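Local coordinates for protein MCG133388, isoform CRA_f (Mus musculus, PDB 4ZPO) that probably acts as a calcium-dependent cell-adhesion protocadherin helping to establish specific neuronal connections, represented here by its first three extracellular cadherin repeats, at residues Gln1-Val6 and Thr88-Val92; Glu110-Ser116 and Ser200-Val206; Gly229-Leu235 and Ser270-Val275. All blocks are in the same frame, centred on the assembly; numbering follows the deposited sequence.

Contact 1: Gln1-Val6 and Thr88-Val92; sequences QLRYSV and TRVEV
Leu2, Arg3 and Tyr4 run alongside Val90, Glu91 and Val92 as parallel strand partners, their axes 24° apart. The backbone hydrogen bonds converge on Glu91: its N donates to Leu2 O at 2.7 Å, while Tyr4 N reaches Glu91 O at 3.2 Å. On the Arg3 face Glu91 links Arg3 and Arg89 in a salt-bridge network: OE1 sits over one face of the Arg3 guanidinium, 3.0 Å from NH1, and OE2 accepts a hydrogen bond from Arg89 NE through its anti lone pair at 3.0 Å, in that guanidinium's plane. With equal first torsions of -63° and extended chains, Arg3 and Glu91 point the same way, yet their end groups stand 89° apart. A glutamine in place of Glu91 would probably leave both arginines without their shared negative partner. Such parallel pairing of first and last strands, here in the first repeat, is a hallmark of the cadherin fold. Apolar contacts fill the other face. Val90 CG2 meets Leu2 CD1 at 3.7 Å, its CG1 touches the Tyr4 ring edge at CD2, and Val92 CG1 lies 3.6 Å from Val6 CG1. Val16 covers Tyr4, Val6 and Val92, and Tyr4 OH hydrogen-bonds to Asp22.

Contact 2: Glu110-Ser116 and Ser200-Val206; sequences EMRISES and SVIVLDV. With CA (calcium ion), chain E; CA (calcium ion), chain D.
One of the calcium sites at the junction of the second and third cadherin repeats takes three ligands from this contact, all on the calcium ion of chain E: Glu115 OE1 at 2.7 Å, Asp205 OD1 at 2.5 Å and Val206 O at 2.5 Å. Glu174, Asp208 and Asp241 complete its shell. Asp205 OD2 accepts a hydrogen bond from Glu242 N. Glu115 bridges two metals, because its OE2 binds the calcium ion of chain D at 2.5 Å, a site shared with Asp172 and Asp208. Its CG is anti to the backbone N (chi1 -168°) and the chain beyond is extended, which carries the carboxylate to the two metals and to Val206 N. OE1 also accepts Val206 N at 3.1 Å, nearly along the C-O axis and with 154° at the hydrogen, tying Glu115 to the linker backbone. Asp205 and Val206 open the DxNDN linker sequence of cadherins. Behind the site, the strands at 110-114 and 200-204 pair in parallel as first and last strands of the repeat, with Ile113 N hydrogen-bonded to Ile202 O and Leu204 N to Ile113 O. Ile113 CD1 packs on Val201 CG1 at 3.8 Å, and Phe149 touches both. On the reverse face Arg112 crosses Leu204 at about a right angle, CD 4.0 Å from CD2, while its NE makes a salt bridge to Glu110 OE2 at 2.9 Å.

Contact 3: Gly229-Leu235 and Ser270-Val275; sequences GTLLLRL and SGAIHV
Leu231-Arg234 and Ala272-Val275 pair antiparallel, their axes 166° apart, and a beta bulge breaks the register: Leu231 faces His274 and Arg234 faces Ala272, so that Leu232 and Leu233 stand together opposite Ile273. Both polar backbone atoms of Ile273 are used there, its O accepting Leu232 N at 2.7 Å and its N donating to Leu233 O at 2.9 Å. The ends are held by hydrogen bonds from Gly229 N to Val275 O and from Leu235 N to Gly271 O. On one face, Leu231 CD1 lies over the imidazole of His274 in a CH-pi contact, 4.1 Å from the centroid and 18° off the ring normal, and also touches Ala272 CB at 3.8 Å. The edge of the same ring sends ND1 toward Gly229 O in a weak bond of 3.4 Å. On the other face Ile273 gathers three leucines. Its CG2 meets Leu232 CD2 at 4.0 Å, and its CD1 meets Leu233 CD2 at 3.8 Å and Leu235 CD1 at 4.0 Å. Leu232 and Leu233 lie alongside Ile273, whereas Leu235 crosses it. This cluster faces the second sheet of the third repeat, packing on Ile307 and Val309 of strand 302-310 and Leu218 and Val220 of strand 217-221, with Leu266 of strand 264-266 beside Ile273.

Overall arrangement
From the N terminus, contact 1 closes the first repeat by joining its opening strand to strand 86-95 across 81 intervening residues. The next strand in the chain, 108-114, opens contact 2, which closes the second repeat in the same way after 83 residues and runs on into the calcium-bound linker. Contact 3 follows inside the third repeat, where a shorter loop of 34 residues returns to pair strand 272-275 antiparallel with strand 231-238. The three loops lie in series, and none nests or crosses. In space they spread along a rod: the centres of contacts 1 and 2 are 58 Å apart, those of contacts 2 and 3 are 39 Å apart, and contacts 1 and 3 flank the chain's centre.

Contact 1: Gln1-Val6 and Thr88-Val92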
ATOM      1  N   GLN A   1      -2.826   5.497  49.528  1.00114.65           N
ATOM      2  CA  GLN A   1      -1.875   5.777  50.597  1.00117.57           C
ATOM      3  C   GLN A   1      -0.976   6.954  50.225  1.00112.93           C
ATOM      4  O   GLN A   1      -1.232   8.091  50.620  1.00113.13           O
ATOM      5  CB  GLN A   1      -1.031   4.538  50.900  1.00121.57           C
ATOM      6  CG  GLN A   1      -0.180   4.654  52.153  1.00126.14           C
ATOM      7  CD  GLN A   1      -1.006   4.631  53.422  1.00136.58           C
ATOM      8  OE1 GLN A   1      -2.144   4.158  53.428  1.00142.06           O
ATOM      9  NE2 GLN A   1      -0.438   5.144  54.508  1.00139.29           N
ATOM     10  N   LEU A   2       0.081   6.673  49.469  1.00107.75           N
ATOM     11  CA  LEU A   2       0.959   7.719  48.958  1.00103.59           C
ATOM     12  C   LEU A   2       1.012   7.688  47.436  1.00101.53           C
ATOM     13  O   LEU A   2       1.470   6.712  46.841  1.00100.25           O
ATOM     14  CB  LEU A   2       2.370   7.579  49.532  1.00 98.60           C
ATOM     15  CG  LEU A   2       2.606   8.146  50.932  1.00 96.37           C
ATOM     16  CD1 LEU A   2       4.087   8.116  51.263  1.00 93.34           C
ATOM     17  CD2 LEU A   2       2.057   9.559  51.040  1.00 94.70           C
ATOM     18  N   ARG A   3       0.542   8.761  46.810  1.00101.78           N
ATOM     19  CA  ARG A   3       0.502   8.836  45.357  1.00102.17           C
ATOM     20  C   ARG A   3       1.354   9.982  44.825  1.00 95.69           C
ATOM     21  O   ARG A   3       1.165  11.139  45.201  1.00 93.49           O
ATOM     22  CB  ARG A   3      -0.941   8.987  44.872  1.00112.07           C
ATOM     23  CG  ARG A   3      -1.833   7.807  45.214  1.00122.43           C
ATOM     24  CD  ARG A   3      -3.237   7.999  44.669  1.00129.79           C
ATOM     25  NE  ARG A   3      -4.061   6.812  44.870  1.00135.99           N
ATOM     26  CZ  ARG A   3      -4.122   5.794  44.017  1.00138.93           C
ATOM     27  NH1 ARG A   3      -3.404   5.818  42.901  1.00133.88           N
ATOM     28  NH2 ARG A   3      -4.900   4.751  44.280  1.00144.65           N
ATOM     29  N   TYR A   4       2.296   9.646  43.951  1.00 91.72           N
ATOM     30  CA  TYR A   4       3.130  10.646  43.298  1.00 86.99           C
ATOM     31  C   TYR A   4       3.107  10.444  41.790  1.00 83.09           C
ATOM     32  O   TYR A   4       2.629   9.421  41.300  1.00 83.52           O
ATOM     33  CB  TYR A   4       4.568  10.583  43.818  1.00 86.03           C
ATOM     34  CG  TYR A   4       4.692  10.743  45.317  1.00 89.91           C
ATOM     35  CD1 TYR A   4       4.382  11.947  45.934  1.00 93.14           C
ATOM     36  CD2 TYR A   4       5.131   9.694  46.113  1.00 90.74           C
ATOM     37  CE1 TYR A   4       4.497  12.100  47.302  1.00 95.34           C
ATOM     38  CE2 TYR A   4       5.249   9.837  47.483  1.00 92.79           C
ATOM     39  CZ  TYR A   4       4.931  11.043  48.071  1.00 96.05           C
ATOM     40  OH  TYR A   4       5.047  11.191  49.434  1.00100.10           O
ATOM     41  N   SER A   5       3.624  11.423  41.056  1.00 83.08           N
ATOM     42  CA  SER A   5       3.678  11.335  39.603  1.00 77.17           C
ATOM     43  C   SER A   5       5.065  11.689  39.086  1.00 78.88           C
ATOM     44  O   SER A   5       5.699  12.625  39.575  1.00 85.14           O
ATOM     45  CB  SER A   5       2.631  12.254  38.971  1.00 78.22           C
ATOM     46  OG  SER A   5       1.323  11.905  39.389  1.00 83.20           O
ATOM     47  N   VAL A   6       5.535  10.934  38.100  1.00 76.79           N
ATOM     48  CA  VAL A   6       6.819  11.216  37.472  1.00 75.63           C
ATOM     49  C   VAL A   6       6.721  11.015  35.959  1.00 81.53           C
ATOM     50  O   VAL A   6       6.068  10.084  35.483  1.00 79.83           O
ATOM     51  CB  VAL A   6       7.948  10.331  38.060  1.00 62.66           C
ATOM     52  CG1 VAL A   6       7.666   8.856  37.818  1.00 61.47           C
ATOM     53  CG2 VAL A   6       9.302  10.726  37.485  1.00 54.48           C
ATOM     54  N   THR A  88       4.690   1.214  54.500  1.00105.59           N
ATOM     55  CA  THR A  88       3.849   2.151  53.765  1.00103.13           C
ATOM     56  C   THR A  88       3.889   1.882  52.265  1.00 98.03           C
ATOM     57  O   THR A  88       4.961   1.810  51.663  1.00 92.23           O
ATOM     58  CB  THR A  88       4.278   3.608  54.029  1.00100.13           C
ATOM     59  OG1 THR A  88       4.254   3.869  55.438  1.00 99.72           O
ATOM     60  CG2 THR A  88       3.344   4.578  53.321  1.00 97.73           C
ATOM     61  N   ARG A  89       2.712   1.735  51.665  1.00 99.82           N
ATOM     62  CA  ARG A  89       2.612   1.506  50.229  1.00101.91           C
ATOM     63  C   ARG A  89       2.609   2.824  49.464  1.00 98.09           C
ATOM     64  O   ARG A  89       1.790   3.703  49.727  1.00100.30           O
ATOM     65  CB  ARG A  89       1.353   0.703  49.896  1.00110.38           C
ATOM     66  CG  ARG A  89       1.108   0.532  48.404  1.00113.21           C
ATOM     67  CD  ARG A  89      -0.092  -0.361  48.135  1.00118.51           C
ATOM     68  NE  ARG A  89      -0.381  -0.472  46.708  1.00117.35           N
ATOM     69  CZ  ARG A  89       0.189  -1.355  45.895  1.00116.50           C
ATOM     70  NH1 ARG A  89       1.088  -2.209  46.366  1.00118.68           N
ATOM     71  NH2 ARG A  89      -0.136  -1.384  44.610  1.00113.31           N
ATOM     72  N   VAL A  90       3.533   2.959  48.519  1.00 93.54           N
ATOM     73  CA  VAL A  90       3.615   4.165  47.705  1.00 93.11           C
ATOM     74  C   VAL A  90       3.417   3.834  46.231  1.00 98.77           C
ATOM     75  O   VAL A  90       4.144   3.018  45.665  1.00101.30           O
ATOM     76  CB  VAL A  90       4.964   4.882  47.887  1.00 86.97           C
ATOM     77  CG1 VAL A  90       5.008   6.149  47.047  1.00 82.30           C
ATOM     78  CG2 VAL A  90       5.204   5.197  49.355  1.00 86.85           C
ATOM     79  N   GLU A  91       2.426   4.468  45.615  1.00100.05           N
ATOM     80  CA  GLU A  91       2.128   4.232  44.209  1.00 95.59           C
ATOM     81  C   GLU A  91       2.588   5.398  43.342  1.00 86.51           C
ATOM     82  O   GLU A  91       1.990   6.475  43.359  1.00 83.08           O
ATOM     83  CB  GLU A  91       0.631   3.987  44.013  1.00104.08           C
ATOM     84  CG  GLU A  91       0.113   2.746  44.717  1.00116.22           C
ATOM     85  CD  GLU A  91      -1.356   2.494  44.448  1.00126.42           C
ATOM     86  OE1 GLU A  91      -1.998   3.350  43.804  1.00132.27           O
ATOM     87  OE2 GLU A  91      -1.868   1.439  44.878  1.00129.01           O
ATOM     88  N   VAL A  92       3.657   5.174  42.587  1.00 82.94           N
ATOM     89  CA  VAL A  92       4.194   6.194  41.696  1.00 82.06           C
ATOM     90  C   VAL A  92       3.714   5.974  40.265  1.00 84.94           C
ATOM     91  O   VAL A  92       4.089   4.995  39.619  1.00 86.40           O
ATOM     92  CB  VAL A  92       5.733   6.210  41.717  1.00 77.83           C
ATOM     93  CG1 VAL A  92       6.264   7.255  40.755  1.00 58.44           C
ATOM     94  CG2 VAL A  92       6.242   6.468  43.127  1.00 79.21           C
TER

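Contact 2: Glu110-Ser116 and Ser200-Val206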
ATOM      1  N   GLU A 110       3.747  -4.477  -1.880  1.00 92.18           N
ATOM      2  CA  GLU A 110       3.425  -4.680  -3.289  1.00 93.73           C
ATOM      3  C   GLU A 110       2.008  -5.216  -3.467  1.00 92.59           C
ATOM      4  O   GLU A 110       1.574  -6.107  -2.737  1.00 94.02           O
ATOM      5  CB  GLU A 110       4.431  -5.633  -3.940  1.00 96.19           C
ATOM      6  CG  GLU A 110       4.104  -5.984  -5.384  1.00 96.05           C
ATOM      7  CD  GLU A 110       5.167  -6.847  -6.033  1.00 98.95           C
ATOM      8  OE1 GLU A 110       6.365  -6.626  -5.756  1.00 97.79           O
ATOM      9  OE2 GLU A 110       4.803  -7.749  -6.819  1.00101.25           O
ATOM     10  N   MET A 111       1.291  -4.664  -4.441  1.00 91.27           N
ATOM     11  CA  MET A 111      -0.068  -5.102  -4.739  1.00 89.49           C
ATOM     12  C   MET A 111      -0.257  -5.404  -6.221  1.00 85.80           C
ATOM     13  O   MET A 111      -0.097  -4.529  -7.071  1.00 83.99           O
ATOM     14  CB  MET A 111      -1.081  -4.046  -4.295  1.00 90.89           C
ATOM     15  CG  MET A 111      -1.452  -4.125  -2.828  1.00 89.56           C
ATOM     16  SD  MET A 111      -2.772  -2.977  -2.394  1.00 86.26           S
ATOM     17  CE  MET A 111      -3.350  -3.710  -0.868  1.00 99.15           C
ATOM     18  N   ARG A 112      -0.600  -6.652  -6.520  1.00 85.96           N
ATOM     19  CA  ARG A 112      -0.890  -7.056  -7.889  1.00 78.26           C
ATOM     20  C   ARG A 112      -2.390  -6.994  -8.147  1.00 78.84           C
ATOM     21  O   ARG A 112      -3.117  -7.946  -7.869  1.00 83.65           O
ATOM     22  CB  ARG A 112      -0.363  -8.466  -8.159  1.00 75.03           C
ATOM     23  CG  ARG A 112       1.110  -8.648  -7.838  1.00 79.58           C
ATOM     24  CD  ARG A 112       1.884  -9.140  -9.047  1.00 87.46           C
ATOM     25  NE  ARG A 112       3.287  -9.390  -8.730  1.00 97.02           N
ATOM     26  CZ  ARG A 112       4.191  -9.801  -9.613  1.00106.37           C
ATOM     27  NH1 ARG A 112       3.841 -10.009 -10.876  1.00108.88           N
ATOM     28  NH2 ARG A 112       5.446 -10.005  -9.233  1.00109.36           N
ATOM     29  N   ILE A 113      -2.847  -5.862  -8.674  1.00 77.73           N
ATOM     30  CA  ILE A 113      -4.266  -5.660  -8.943  1.00 76.63           C
ATOM     31  C   ILE A 113      -4.577  -5.795 -10.430  1.00 77.23           C
ATOM     32  O   ILE A 113      -3.918  -5.180 -11.269  1.00 75.64           O
ATOM     33  CB  ILE A 113      -4.737  -4.279  -8.449  1.00 72.32           C
ATOM     34  CG1 ILE A 113      -4.500  -4.145  -6.944  1.00 71.39           C
ATOM     35  CG2 ILE A 113      -6.209  -4.064  -8.777  1.00 70.77           C
ATOM     36  CD1 ILE A 113      -4.938  -2.813  -6.373  1.00 70.90           C
ATOM     37  N   SER A 114      -5.583  -6.604 -10.744  1.00 78.51           N
ATOM     38  CA  SER A 114      -6.010  -6.802 -12.125  1.00 76.40           C
ATOM     39  C   SER A 114      -6.544  -5.510 -12.732  1.00 74.63           C
ATOM     40  O   SER A 114      -7.083  -4.657 -12.029  1.00 73.36           O
ATOM     41  CB  SER A 114      -7.077  -7.897 -12.203  1.00 76.24           C
ATOM     42  OG  SER A 114      -7.609  -7.996 -13.513  1.00 71.35           O
ATOM     43  N   GLU A 115      -6.390  -5.377 -14.043  1.00 79.62           N
ATOM     44  CA  GLU A 115      -6.857  -4.199 -14.762  1.00 87.19           C
ATOM     45  C   GLU A 115      -8.382  -4.153 -14.805  1.00 90.23           C
ATOM     46  O   GLU A 115      -8.977  -3.105 -15.045  1.00 90.47           O
ATOM     47  CB  GLU A 115      -6.285  -4.188 -16.180  1.00 94.96           C
ATOM     48  CG  GLU A 115      -6.466  -2.886 -16.931  1.00 94.59           C
ATOM     49  CD  GLU A 115      -5.869  -2.941 -18.319  1.00 92.81           C
ATOM     50  OE1 GLU A 115      -5.357  -4.015 -18.704  1.00 89.19           O
ATOM     51  OE2 GLU A 115      -5.912  -1.913 -19.028  1.00 96.75           O
ATOM     52  N   SER A 116      -9.008  -5.302 -14.568  1.00 91.53           N
ATOM     53  CA  SER A 116     -10.461  -5.408 -14.603  1.00 90.97           C
ATOM     54  C   SER A 116     -11.077  -5.244 -13.216  1.00 91.94           C
ATOM     55  O   SER A 116     -12.204  -5.677 -12.975  1.00 94.49           O
ATOM     56  CB  SER A 116     -10.881  -6.751 -15.201  1.00 91.89           C
ATOM     57  OG  SER A 116     -10.375  -7.829 -14.433  1.00 92.93           O
ATOM     58  N   SER A 200       3.265  -0.023  -3.781  1.00 71.22           N
ATOM     59  CA  SER A 200       3.415   0.012  -5.230  1.00 70.43           C
ATOM     60  C   SER A 200       2.411  -0.923  -5.894  1.00 72.75           C
ATOM     61  O   SER A 200       2.563  -2.144  -5.855  1.00 74.33           O
ATOM     62  CB  SER A 200       4.841  -0.364  -5.640  1.00 70.28           C
ATOM     63  OG  SER A 200       5.122  -1.716  -5.330  1.00 73.30           O
ATOM     64  N   VAL A 201       1.381  -0.341  -6.501  1.00 73.57           N
ATOM     65  CA  VAL A 201       0.341  -1.120  -7.161  1.00 71.21           C
ATOM     66  C   VAL A 201       0.780  -1.570  -8.550  1.00 74.94           C
ATOM     67  O   VAL A 201       1.070  -0.745  -9.417  1.00 78.83           O
ATOM     68  CB  VAL A 201      -0.971  -0.320  -7.285  1.00 68.86           C
ATOM     69  CG1 VAL A 201      -2.009  -1.121  -8.057  1.00 73.84           C
ATOM     70  CG2 VAL A 201      -1.495   0.058  -5.912  1.00 64.30           C
ATOM     71  N   ILE A 202       0.828  -2.882  -8.753  1.00 75.23           N
ATOM     72  CA  ILE A 202       1.162  -3.440 -10.057  1.00 72.68           C
ATOM     73  C   ILE A 202      -0.109  -3.792 -10.818  1.00 68.09           C
ATOM     74  O   ILE A 202      -0.836  -4.706 -10.435  1.00 71.37           O
ATOM     75  CB  ILE A 202       2.042  -4.699  -9.935  1.00 69.22           C
ATOM     76  CG1 ILE A 202       3.187  -4.464  -8.947  1.00 62.25           C
ATOM     77  CG2 ILE A 202       2.574  -5.112 -11.300  1.00 61.56           C
ATOM     78  CD1 ILE A 202       4.153  -3.389  -9.380  1.00 61.11           C
ATOM     79  N   VAL A 203      -0.377  -3.060 -11.895  1.00 67.52           N
ATOM     80  CA  VAL A 203      -1.563  -3.313 -12.703  1.00 67.73           C
ATOM     81  C   VAL A 203      -1.334  -4.486 -13.650  1.00 67.11           C
ATOM     82  O   VAL A 203      -0.578  -4.380 -14.615  1.00 68.21           O
ATOM     83  CB  VAL A 203      -1.971  -2.075 -13.520  1.00 58.59           C
ATOM     84  CG1 VAL A 203      -3.185  -2.389 -14.381  1.00 65.85           C
ATOM     85  CG2 VAL A 203      -2.262  -0.904 -12.599  1.00 67.52           C
ATOM     86  N   LEU A 204      -1.990  -5.607 -13.363  1.00 63.46           N
ATOM     87  CA  LEU A 204      -1.896  -6.792 -14.206  1.00 62.30           C
ATOM     88  C   LEU A 204      -2.713  -6.598 -15.477  1.00 69.44           C
ATOM     89  O   LEU A 204      -3.748  -5.933 -15.459  1.00 69.12           O
ATOM     90  CB  LEU A 204      -2.371  -8.032 -13.447  1.00 62.79           C
ATOM     91  CG  LEU A 204      -1.587  -8.374 -12.180  1.00 69.64           C
ATOM     92  CD1 LEU A 204      -2.186  -9.586 -11.480  1.00 69.10           C
ATOM     93  CD2 LEU A 204      -0.120  -8.612 -12.507  1.00 71.84           C
ATOM     94  N   ASP A 205      -2.251  -7.185 -16.576  1.00 69.96           N
ATOM     95  CA  ASP A 205      -2.880  -6.970 -17.874  1.00 76.29           C
ATOM     96  C   ASP A 205      -4.179  -7.753 -18.044  1.00 81.08           C
ATOM     97  O   ASP A 205      -4.300  -8.894 -17.595  1.00 83.15           O
ATOM     98  CB  ASP A 205      -1.915  -7.339 -19.001  1.00 81.90           C
ATOM     99  CG  ASP A 205      -2.446  -6.957 -20.368  1.00 85.56           C
ATOM    100  OD1 ASP A 205      -3.029  -5.860 -20.495  1.00 82.64           O
ATOM    101  OD2 ASP A 205      -2.288  -7.755 -21.316  1.00 91.85           O
ATOM    102  N   VAL A 206      -5.147  -7.117 -18.696  1.00 82.05           N
ATOM    103  CA  VAL A 206      -6.399  -7.757 -19.082  1.00 78.46           C
ATOM    104  C   VAL A 206      -6.679  -7.404 -20.536  1.00 82.28           C
ATOM    105  O   VAL A 206      -6.472  -6.263 -20.943  1.00 87.49           O
ATOM    106  CB  VAL A 206      -7.577  -7.307 -18.187  1.00 75.47           C
ATOM    107  CG1 VAL A 206      -8.905  -7.787 -18.751  1.00 70.41           C
ATOM    108  CG2 VAL A 206      -7.386  -7.809 -16.762  1.00 75.78           C
TER
HETATM  109 CA    CA E 403      -4.850  -4.382 -21.318  1.00 66.78          CA
HETATM  110 CA    CA D 402      -7.968  -0.705 -19.710  1.00 89.31          CA

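Contact 3: Gly229-Leu235 and Ser270-Val275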
ATOM      1  N   GLY A 229       2.778 -13.209 -57.666  1.00 93.83           N
ATOM      2  CA  GLY A 229       3.840 -13.034 -56.693  1.00102.82           C
ATOM      3  C   GLY A 229       4.033 -11.588 -56.278  1.00105.78           C
ATOM      4  O   GLY A 229       4.769 -11.298 -55.336  1.00113.82           O
ATOM      5  N   THR A 230       3.370 -10.678 -56.984  1.00 93.38           N
ATOM      6  CA  THR A 230       3.479  -9.254 -56.689  1.00 84.38           C
ATOM      7  C   THR A 230       2.766  -8.904 -55.385  1.00 75.99           C
ATOM      8  O   THR A 230       1.616  -9.286 -55.174  1.00 70.95           O
ATOM      9  CB  THR A 230       2.898  -8.397 -57.833  1.00 75.83           C
ATOM     10  OG1 THR A 230       3.585  -8.693 -59.055  1.00 86.38           O
ATOM     11  CG2 THR A 230       3.044  -6.915 -57.522  1.00 85.07           C
ATOM     12  N   LEU A 231       3.459  -8.185 -54.509  1.00 76.97           N
ATOM     13  CA  LEU A 231       2.875  -7.743 -53.248  1.00 75.99           C
ATOM     14  C   LEU A 231       1.864  -6.625 -53.475  1.00 77.15           C
ATOM     15  O   LEU A 231       2.185  -5.598 -54.076  1.00 82.42           O
ATOM     16  CB  LEU A 231       3.967  -7.276 -52.284  1.00 79.17           C
ATOM     17  CG  LEU A 231       3.513  -6.684 -50.949  1.00 77.98           C
ATOM     18  CD1 LEU A 231       2.838  -7.741 -50.087  1.00 78.03           C
ATOM     19  CD2 LEU A 231       4.689  -6.060 -50.215  1.00 78.68           C
ATOM     20  N   LEU A 232       0.644  -6.828 -52.993  1.00 72.21           N
ATOM     21  CA  LEU A 232      -0.397  -5.816 -53.101  1.00 72.99           C
ATOM     22  C   LEU A 232      -0.207  -4.756 -52.024  1.00 72.98           C
ATOM     23  O   LEU A 232      -0.074  -3.569 -52.322  1.00 76.68           O
ATOM     24  CB  LEU A 232      -1.785  -6.451 -52.986  1.00 73.28           C
ATOM     25  CG  LEU A 232      -2.984  -5.524 -53.201  1.00 76.76           C
ATOM     26  CD1 LEU A 232      -3.026  -5.016 -54.636  1.00 80.30           C
ATOM     27  CD2 LEU A 232      -4.281  -6.233 -52.839  1.00 75.42           C
ATOM     28  N   LEU A 233      -0.190  -5.204 -50.772  1.00 65.67           N
ATOM     29  CA  LEU A 233       0.031  -4.326 -49.629  1.00 70.98           C
ATOM     30  C   LEU A 233       0.291  -5.149 -48.372  1.00 72.52           C
ATOM     31  O   LEU A 233      -0.183  -6.278 -48.251  1.00 76.86           O
ATOM     32  CB  LEU A 233      -1.167  -3.395 -49.408  1.00 72.93           C
ATOM     33  CG  LEU A 233      -2.401  -3.945 -48.686  1.00 73.05           C
ATOM     34  CD1 LEU A 233      -3.354  -2.815 -48.339  1.00 78.72           C
ATOM     35  CD2 LEU A 233      -3.114  -4.998 -49.518  1.00 76.66           C
ATOM     36  N   ARG A 234       1.050  -4.584 -47.441  1.00 75.13           N
ATOM     37  CA  ARG A 234       1.284  -5.236 -46.159  1.00 76.05           C
ATOM     38  C   ARG A 234       0.424  -4.586 -45.086  1.00 73.40           C
ATOM     39  O   ARG A 234       0.587  -3.407 -44.774  1.00 71.71           O
ATOM     40  CB  ARG A 234       2.764  -5.173 -45.771  1.00 81.65           C
ATOM     41  CG  ARG A 234       3.095  -5.928 -44.490  1.00 88.46           C
ATOM     42  CD  ARG A 234       4.570  -5.813 -44.116  1.00 98.83           C
ATOM     43  NE  ARG A 234       5.438  -6.598 -44.992  1.00104.80           N
ATOM     44  CZ  ARG A 234       6.155  -6.091 -45.990  1.00109.57           C
ATOM     45  NH1 ARG A 234       6.916  -6.885 -46.729  1.00113.42           N
ATOM     46  NH2 ARG A 234       6.114  -4.791 -46.249  1.00109.12           N
ATOM     47  N   LEU A 235      -0.500  -5.361 -44.529  1.00 77.08           N
ATOM     48  CA  LEU A 235      -1.415  -4.861 -43.509  1.00 76.41           C
ATOM     49  C   LEU A 235      -0.685  -4.522 -42.213  1.00 80.70           C
ATOM     50  O   LEU A 235       0.373  -5.078 -41.922  1.00 81.00           O
ATOM     51  CB  LEU A 235      -2.516  -5.891 -43.248  1.00 73.44           C
ATOM     52  CG  LEU A 235      -3.506  -6.069 -44.401  1.00 70.41           C
ATOM     53  CD1 LEU A 235      -4.395  -7.274 -44.152  1.00 67.35           C
ATOM     54  CD2 LEU A 235      -4.340  -4.809 -44.577  1.00 64.85           C
ATOM     55  N   SER A 270       2.779 -11.809 -41.231  1.00 88.25           N
ATOM     56  CA  SER A 270       3.289 -10.520 -41.693  1.00 84.38           C
ATOM     57  C   SER A 270       2.176  -9.594 -42.179  1.00 78.96           C
ATOM     58  O   SER A 270       2.336  -8.374 -42.191  1.00 81.85           O
ATOM     59  CB  SER A 270       4.316 -10.723 -42.810  1.00 81.23           C
ATOM     60  OG  SER A 270       3.720 -11.299 -43.959  1.00 73.62           O
ATOM     61  N   GLY A 271       1.050 -10.176 -42.579  1.00 73.59           N
ATOM     62  CA  GLY A 271      -0.068  -9.397 -43.080  1.00 72.59           C
ATOM     63  C   GLY A 271       0.116  -9.005 -44.533  1.00 74.45           C
ATOM     64  O   GLY A 271      -0.618  -8.168 -45.061  1.00 71.94           O
ATOM     65  N   ALA A 272       1.105  -9.614 -45.181  1.00 78.28           N
ATOM     66  CA  ALA A 272       1.402  -9.322 -46.578  1.00 79.88           C
ATOM     67  C   ALA A 272       0.392  -9.985 -47.508  1.00 77.43           C
ATOM     68  O   ALA A 272       0.177 -11.195 -47.442  1.00 70.55           O
ATOM     69  CB  ALA A 272       2.813  -9.771 -46.922  1.00 81.39           C
ATOM     70  N   ILE A 273      -0.224  -9.187 -48.373  1.00 80.56           N
ATOM     71  CA  ILE A 273      -1.191  -9.702 -49.335  1.00 75.42           C
ATOM     72  C   ILE A 273      -0.586  -9.784 -50.731  1.00 73.61           C
ATOM     73  O   ILE A 273      -0.150  -8.779 -51.289  1.00 75.42           O
ATOM     74  CB  ILE A 273      -2.460  -8.831 -49.383  1.00 70.89           C
ATOM     75  CG1 ILE A 273      -3.177  -8.868 -48.032  1.00 70.74           C
ATOM     76  CG2 ILE A 273      -3.390  -9.302 -50.490  1.00 72.97           C
ATOM     77  CD1 ILE A 273      -4.511  -8.163 -48.028  1.00 66.29           C
ATOM     78  N   HIS A 274      -0.563 -10.990 -51.290  1.00 71.79           N
ATOM     79  CA  HIS A 274       0.006 -11.211 -52.613  1.00 74.98           C
ATOM     80  C   HIS A 274      -1.061 -11.591 -53.632  1.00 74.89           C
ATOM     81  O   HIS A 274      -2.024 -12.282 -53.306  1.00 79.71           O
ATOM     82  CB  HIS A 274       1.074 -12.306 -52.562  1.00 78.03           C
ATOM     83  CG  HIS A 274       2.254 -11.964 -51.706  1.00 85.09           C
ATOM     84  ND1 HIS A 274       3.387 -11.359 -52.210  1.00 89.78           N
ATOM     85  CD2 HIS A 274       2.482 -12.148 -50.385  1.00 87.26           C
ATOM     86  CE1 HIS A 274       4.258 -11.182 -51.234  1.00 91.16           C
ATOM     87  NE2 HIS A 274       3.734 -11.653 -50.115  1.00 90.89           N
ATOM     88  N   VAL A 275      -0.883 -11.130 -54.866  1.00 72.89           N
ATOM     89  CA  VAL A 275      -1.719 -11.582 -55.970  1.00 76.74           C
ATOM     90  C   VAL A 275      -1.069 -12.816 -56.590  1.00 80.95           C
ATOM     91  O   VAL A 275       0.117 -12.810 -56.922  1.00 81.47           O
ATOM     92  CB  VAL A 275      -1.926 -10.479 -57.033  1.00 77.78           C
ATOM     93  CG1 VAL A 275      -0.608  -9.808 -57.381  1.00 72.78           C
ATOM     94  CG2 VAL A 275      -2.594 -11.051 -58.275  1.00 82.37           C
TER